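Local coordinates for protein 2-nitropropane dioxygenase (Streptomyces ansochromogenes, PDB 3BW2) that binds FMN in a TIM barrel and probably uses molecular oxygen to denitrify alkyl nitronates such as propionate 3-nitronate, at residues V22-Q26 / E53-L57; G101-R107 / P295-L300. One frame throughout, in Å; residues are numbered along the deposited sequence.

Interaction 1: residues V22-Q26 / E53-L57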
loop_
_atom_site.group_PDB
_atom_site.type_symbol
_atom_site.label_atom_id
_atom_site.label_comp_id
_atom_site.label_asym_id
_atom_site.label_seq_id
_atom_site.Cartn_x
_atom_site.Cartn_y
_atom_site.Cartn_z
ATOM N N VAL A 22 -18.759 -9.215 14.661
ATOM C CA VAL A 22 -18.921 -7.936 13.986
ATOM C C VAL A 22 -20.019 -7.968 12.922
ATOM O O VAL A 22 -20.991 -7.213 12.996
ATOM C CB VAL A 22 -17.596 -7.483 13.337
ATOM C CG1 VAL A 22 -17.821 -6.240 12.481
ATOM C CG2 VAL A 22 -16.567 -7.197 14.427
ATOM N N SER A 23 -19.873 -8.847 11.937
ATOM C CA SER A 23 -20.860 -8.929 10.866
ATOM C C SER A 23 -22.030 -9.864 11.157
ATOM O O SER A 23 -22.113 -10.971 10.624
ATOM C CB SER A 23 -20.175 -9.320 9.549
ATOM O OG SER A 23 -19.312 -10.417 9.729
ATOM N N VAL A 24 -22.946 -9.396 11.994
ATOM C CA VAL A 24 -24.133 -10.156 12.367
ATOM C C VAL A 24 -25.195 -10.057 11.267
ATOM O O VAL A 24 -25.094 -9.215 10.375
ATOM C CB VAL A 24 -24.703 -9.628 13.699
ATOM C CG1 VAL A 24 -23.708 -9.889 14.821
ATOM C CG2 VAL A 24 -24.986 -8.124 13.592
ATOM N N PRO A 25 -26.226 -10.924 11.311
ATOM C CA PRO A 25 -27.283 -10.896 10.295
ATOM C C PRO A 25 -27.833 -9.502 9.995
ATOM O O PRO A 25 -28.040 -9.152 8.839
ATOM C CB PRO A 25 -28.345 -11.827 10.880
ATOM C CG PRO A 25 -27.513 -12.864 11.575
ATOM C CD PRO A 25 -26.461 -12.012 12.281
ATOM N N GLN A 26 -28.075 -8.707 11.032
ATOM C CA GLN A 26 -28.611 -7.368 10.822
ATOM C C GLN A 26 -27.723 -6.499 9.940
ATOM O O GLN A 26 -28.218 -5.656 9.200
ATOM C CB GLN A 26 -28.848 -6.665 12.156
ATOM C CG GLN A 26 -30.122 -7.096 12.852
ATOM C CD GLN A 26 -30.474 -6.201 14.029
ATOM O OE1 GLN A 26 -31.496 -6.405 14.694
ATOM N NE2 GLN A 26 -29.631 -5.201 14.291
ATOM N N GLU A 53 -27.215 -18.249 11.824
ATOM C CA GLU A 53 -27.151 -16.904 11.257
ATOM C C GLU A 53 -27.672 -16.907 9.824
ATOM O O GLU A 53 -28.365 -15.981 9.401
ATOM C CB GLU A 53 -25.722 -16.361 11.285
ATOM C CG GLU A 53 -25.188 -16.051 12.672
ATOM C CD GLU A 53 -24.040 -15.059 12.628
ATOM O OE1 GLU A 53 -23.170 -15.199 11.741
ATOM O OE2 GLU A 53 -24.007 -14.146 13.481
ATOM N N ILE A 54 -27.336 -17.949 9.072
ATOM C CA ILE A 54 -27.802 -18.056 7.695
ATOM C C ILE A 54 -29.329 -18.044 7.672
ATOM O O ILE A 54 -29.943 -17.324 6.884
ATOM C CB ILE A 54 -27.278 -19.352 7.029
ATOM C CG1 ILE A 54 -25.767 -19.236 6.800
ATOM C CG2 ILE A 54 -27.997 -19.596 5.707
ATOM C CD1 ILE A 54 -25.106 -20.515 6.322
ATOM N N LYS A 55 -29.943 -18.833 8.544
ATOM C CA LYS A 55 -31.402 -18.883 8.611
ATOM C C LYS A 55 -31.955 -17.519 9.022
ATOM O O LYS A 55 -32.930 -17.029 8.455
ATOM C CB LYS A 55 -31.851 -19.945 9.615
ATOM C CG LYS A 55 -31.564 -21.370 9.178
ATOM C CD LYS A 55 -32.117 -22.358 10.189
ATOM C CE LYS A 55 -32.000 -23.786 9.691
ATOM N NZ LYS A 55 -32.638 -24.754 10.631
ATOM N N ARG A 56 -31.314 -16.915 10.014
ATOM C CA ARG A 56 -31.710 -15.609 10.520
ATOM C C ARG A 56 -31.732 -14.592 9.380
ATOM O O ARG A 56 -32.718 -13.882 9.178
ATOM C CB ARG A 56 -30.711 -15.160 11.586
ATOM C CG ARG A 56 -31.052 -13.863 12.299
ATOM C CD ARG A 56 -31.934 -14.123 13.507
ATOM N NE ARG A 56 -33.271 -13.560 13.339
ATOM C CZ ARG A 56 -33.526 -12.259 13.247
ATOM N NH1 ARG A 56 -34.775 -11.839 13.094
ATOM N NH2 ARG A 56 -32.535 -11.378 13.316
ATOM N N LEU A 57 -30.637 -14.537 8.633
ATOM C CA LEU A 57 -30.499 -13.602 7.523
ATOM C C LEU A 57 -31.532 -13.798 6.414
ATOM O O LEU A 57 -32.027 -12.827 5.847
ATOM C CB LEU A 57 -29.090 -13.708 6.942
ATOM C CG LEU A 57 -28.728 -12.717 5.838
ATOM C CD1 LEU A 57 -28.972 -11.284 6.315
ATOM C CD2 LEU A 57 -27.272 -12.919 5.456
HETATM O O HOH W 1 -21.519 -13.323 10.852
#
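Pro25 sets its ring across two side chains of the facing helix, and the closest atom pairs divide that ring among them. Its CD meets Glu53 OE2 at 3.5 Å, whereas CB lies 3.7 Å from Arg56 CG; both side chains cross that of Pro25 at about a right angle. The Arg56 part of the contact is purely aliphatic, since CB and CG are its only side-chain atoms to approach Pro25 before the chain bends at chi2 and chi3. Its chi1 of -175°, with CG anti to the backbone N, brings CG against Pro25 CB and CG, across the proline side chain. On the buried side, Leu57 CD1 comes to 3.4 Å from Pro25 O, and Leu57 CB to 4.4 Å from Pro25 CB. Helices 25-33 and 47-60, joined in sequence through strand 38-41, thus meet on the outside of the TIM barrel, the first by its opening turn, since Val24 is the N-cap. Glu53 extends beyond CG toward the turn that precedes helix 25-33: a water lies 2.7 Å from its OE1 and also near Ser23 O, although the latter approach is too short to be trusted in detail. Ser23 centres an inverse gamma turn, and its OG is hydrogen-bonded to Met18 O, which ties the turn to the chain leaving strand 13-15. Further in, Leu40 of strand 38-41 packs against both Glu53 and Leu57.

Interaction 2: residues G101-R107 / P295-L300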
loop_
_atom_site.group_PDB
_atom_site.type_symbol
_atom_site.label_atom_id
_atom_site.label_comp_id
_atom_site.label_asym_id
_atom_site.label_seq_id
_atom_site.Cartn_x
_atom_site.Cartn_y
_atom_site.Cartn_z
ATOM N N GLY A 101 -5.849 -19.237 27.043
ATOM C CA GLY A 101 -6.574 -20.336 26.431
ATOM C C GLY A 101 -5.644 -21.461 26.017
ATOM O O GLY A 101 -4.425 -21.289 25.999
ATOM N N ASP A 102 -6.210 -22.617 25.689
ATOM C CA ASP A 102 -5.407 -23.760 25.263
ATOM C C ASP A 102 -4.941 -23.494 23.835
ATOM O O ASP A 102 -5.760 -23.341 22.932
ATOM C CB ASP A 102 -6.246 -25.039 25.290
ATOM C CG ASP A 102 -5.415 -26.287 25.058
ATOM O OD1 ASP A 102 -4.430 -26.223 24.293
ATOM O OD2 ASP A 102 -5.755 -27.341 25.634
ATOM N N PRO A 103 -3.618 -23.440 23.610
ATOM C CA PRO A 103 -3.092 -23.188 22.266
ATOM C C PRO A 103 -3.491 -24.254 21.257
ATOM O O PRO A 103 -3.514 -24.003 20.053
ATOM C CB PRO A 103 -1.584 -23.137 22.491
ATOM C CG PRO A 103 -1.390 -24.084 23.636
ATOM C CD PRO A 103 -2.522 -23.701 24.559
ATOM N N ASP A 104 -3.805 -25.445 21.755
ATOM C CA ASP A 104 -4.200 -26.548 20.889
ATOM C C ASP A 104 -5.704 -26.762 20.973
ATOM O O ASP A 104 -6.164 -27.806 21.429
ATOM C CB ASP A 104 -3.463 -27.825 21.300
ATOM C CG ASP A 104 -1.951 -27.665 21.254
ATOM O OD1 ASP A 104 -1.424 -27.268 20.191
ATOM O OD2 ASP A 104 -1.288 -27.938 22.281
ATOM N N GLY A 105 -6.465 -25.769 20.521
ATOM C CA GLY A 105 -7.912 -25.866 20.570
ATOM C C GLY A 105 -8.631 -25.833 19.231
ATOM O O GLY A 105 -9.638 -25.137 19.087
ATOM N N GLY A 106 -8.123 -26.579 18.251
ATOM C CA GLY A 106 -8.765 -26.621 16.947
ATOM C C GLY A 106 -8.074 -25.836 15.847
ATOM O O GLY A 106 -7.785 -24.651 16.008
ATOM N N ARG A 107 -7.815 -26.496 14.722
ATOM C CA ARG A 107 -7.159 -25.848 13.591
ATOM C C ARG A 107 -8.008 -25.897 12.321
ATOM O O ARG A 107 -7.718 -25.202 11.346
ATOM C CB ARG A 107 -5.807 -26.507 13.313
ATOM C CG ARG A 107 -4.776 -26.309 14.406
ATOM C CD ARG A 107 -3.393 -26.707 13.912
ATOM N NE ARG A 107 -2.346 -26.353 14.866
ATOM C CZ ARG A 107 -2.210 -26.907 16.066
ATOM N NH1 ARG A 107 -1.226 -26.523 16.868
ATOM N NH2 ARG A 107 -3.055 -27.850 16.463
ATOM N N PRO A 295 -3.776 -21.176 14.527
ATOM C CA PRO A 295 -4.515 -20.273 15.411
ATOM C C PRO A 295 -4.091 -20.438 16.867
ATOM O O PRO A 295 -4.777 -19.974 17.777
ATOM C CB PRO A 295 -5.957 -20.699 15.187
ATOM C CG PRO A 295 -5.815 -22.191 15.093
ATOM C CD PRO A 295 -4.589 -22.366 14.206
ATOM N N ASP A 296 -2.958 -21.101 17.077
ATOM C CA ASP A 296 -2.439 -21.342 18.423
ATOM C C ASP A 296 -2.456 -20.081 19.285
ATOM O O ASP A 296 -3.007 -20.078 20.387
ATOM C CB ASP A 296 -1.009 -21.881 18.345
ATOM C CG ASP A 296 -0.918 -23.196 17.585
ATOM O OD1 ASP A 296 -1.288 -23.226 16.392
ATOM O OD2 ASP A 296 -0.472 -24.197 18.183
ATOM N N VAL A 297 -1.840 -19.013 18.785
ATOM C CA VAL A 297 -1.789 -17.758 19.527
ATOM C C VAL A 297 -3.189 -17.186 19.719
ATOM O O VAL A 297 -3.508 -16.646 20.780
ATOM C CB VAL A 297 -0.883 -16.730 18.810
ATOM C CG1 VAL A 297 -0.923 -15.398 19.536
ATOM C CG2 VAL A 297 0.548 -17.261 18.762
ATOM N N HIS A 298 -4.030 -17.319 18.699
ATOM C CA HIS A 298 -5.400 -16.831 18.790
ATOM C C HIS A 298 -6.130 -17.473 19.972
ATOM O O HIS A 298 -6.817 -16.786 20.731
ATOM C CB HIS A 298 -6.163 -17.120 17.494
ATOM C CG HIS A 298 -7.636 -16.891 17.606
ATOM N ND1 HIS A 298 -8.517 -17.881 17.986
ATOM C CD2 HIS A 298 -8.379 -15.771 17.442
ATOM C CE1 HIS A 298 -9.737 -17.382 18.051
ATOM N NE2 HIS A 298 -9.680 -16.102 17.726
ATOM N N HIS A 299 -5.984 -18.788 20.125
ATOM C CA HIS A 299 -6.628 -19.496 21.232
ATOM C C HIS A 299 -6.039 -19.012 22.550
ATOM O O HIS A 299 -6.745 -18.808 23.539
ATOM C CB HIS A 299 -6.388 -21.006 21.136
ATOM C CG HIS A 299 -6.979 -21.645 19.920
ATOM N ND1 HIS A 299 -8.290 -21.451 19.539
ATOM C CD2 HIS A 299 -6.448 -22.506 19.021
ATOM C CE1 HIS A 299 -8.539 -22.166 18.457
ATOM N NE2 HIS A 299 -7.439 -22.816 18.122
ATOM N N LEU A 300 -4.725 -18.834 22.545
ATOM C CA LEU A 300 -3.991 -18.396 23.718
ATOM C C LEU A 300 -4.483 -17.059 24.283
ATOM O O LEU A 300 -4.682 -16.924 25.493
ATOM C CB LEU A 300 -2.508 -18.291 23.361
ATOM C CG LEU A 300 -1.469 -18.254 24.479
ATOM C CD1 LEU A 300 -1.466 -19.587 25.223
ATOM C CD2 LEU A 300 -0.095 -17.979 23.876
#
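Gly101 N donates to Leu300 O at 3.0 Å, while Pro103 O lies 3.3 Å from Asp296 CA in a C-H...O contact, so the irregular 101-107 backbone wraps the first turn of helix 296-311. Away from the FMN site, this joins a loop to a helix start; helix 81-88 also packs here, with Val82 on Pro103 and Tyr85 on Leu300. His299 fills the bend of the loop. Its NE2 donates to Gly106 O over 2.8 Å at an N-H...O angle of 160°; the acceptor lies in the ring plane and offers a lone pair in its own carbonyl plane. Gly105 CA sits over one ring face, 4.1 Å from the centroid, a CH-pi contact offset toward the rim; chi1 of -63°, with CG anti to the carbonyl carbon, carries the imidazole there. Replacing His299 with an alanine would probably leave Gly106 O without its donor and open a gap beside Gly105. Arg107, extended from CG to NE, reaches back so that NH1 forms a salt bridge with Asp296 OD2 at 2.8 Å, the guanidinium and carboxylate planes 60° apart. A second, weak bridge joins NH1 to Asp104 OD1 at 3.4 Å. Asp102 OD1 accepts from Asp104 N, an Asx turn. Because Asp104 OD1 and Asp296 OD2 are just 3.8 Å apart, the shared arginine charge is likely to offset their repulsion, although its NE is buried without a partner.

How the interactions relate
Both segments of interaction 1 precede those of interaction 2 in sequence; the centres are about 25 Å apart and the nearest atoms about 12 Å, so the two do not contact each other. Interaction 1 packs neighbouring helices of the barrel, 25-33 and 47-60, near the cofactor, the Ser23 side chain being about 6 Å from FMN. Interaction 2 lies further off, the Pro295 side chain about 12 Å from FMN, and fastens the loop between helices 90-95 and 111-120 to helix 296-311, which follows the last barrel strand, 233-236. Tyr44, in the loop between strand 38-41 and helix 47-60, stacks on His298, so the loop leading into a helix of interaction 1 touches the helix of interaction 2.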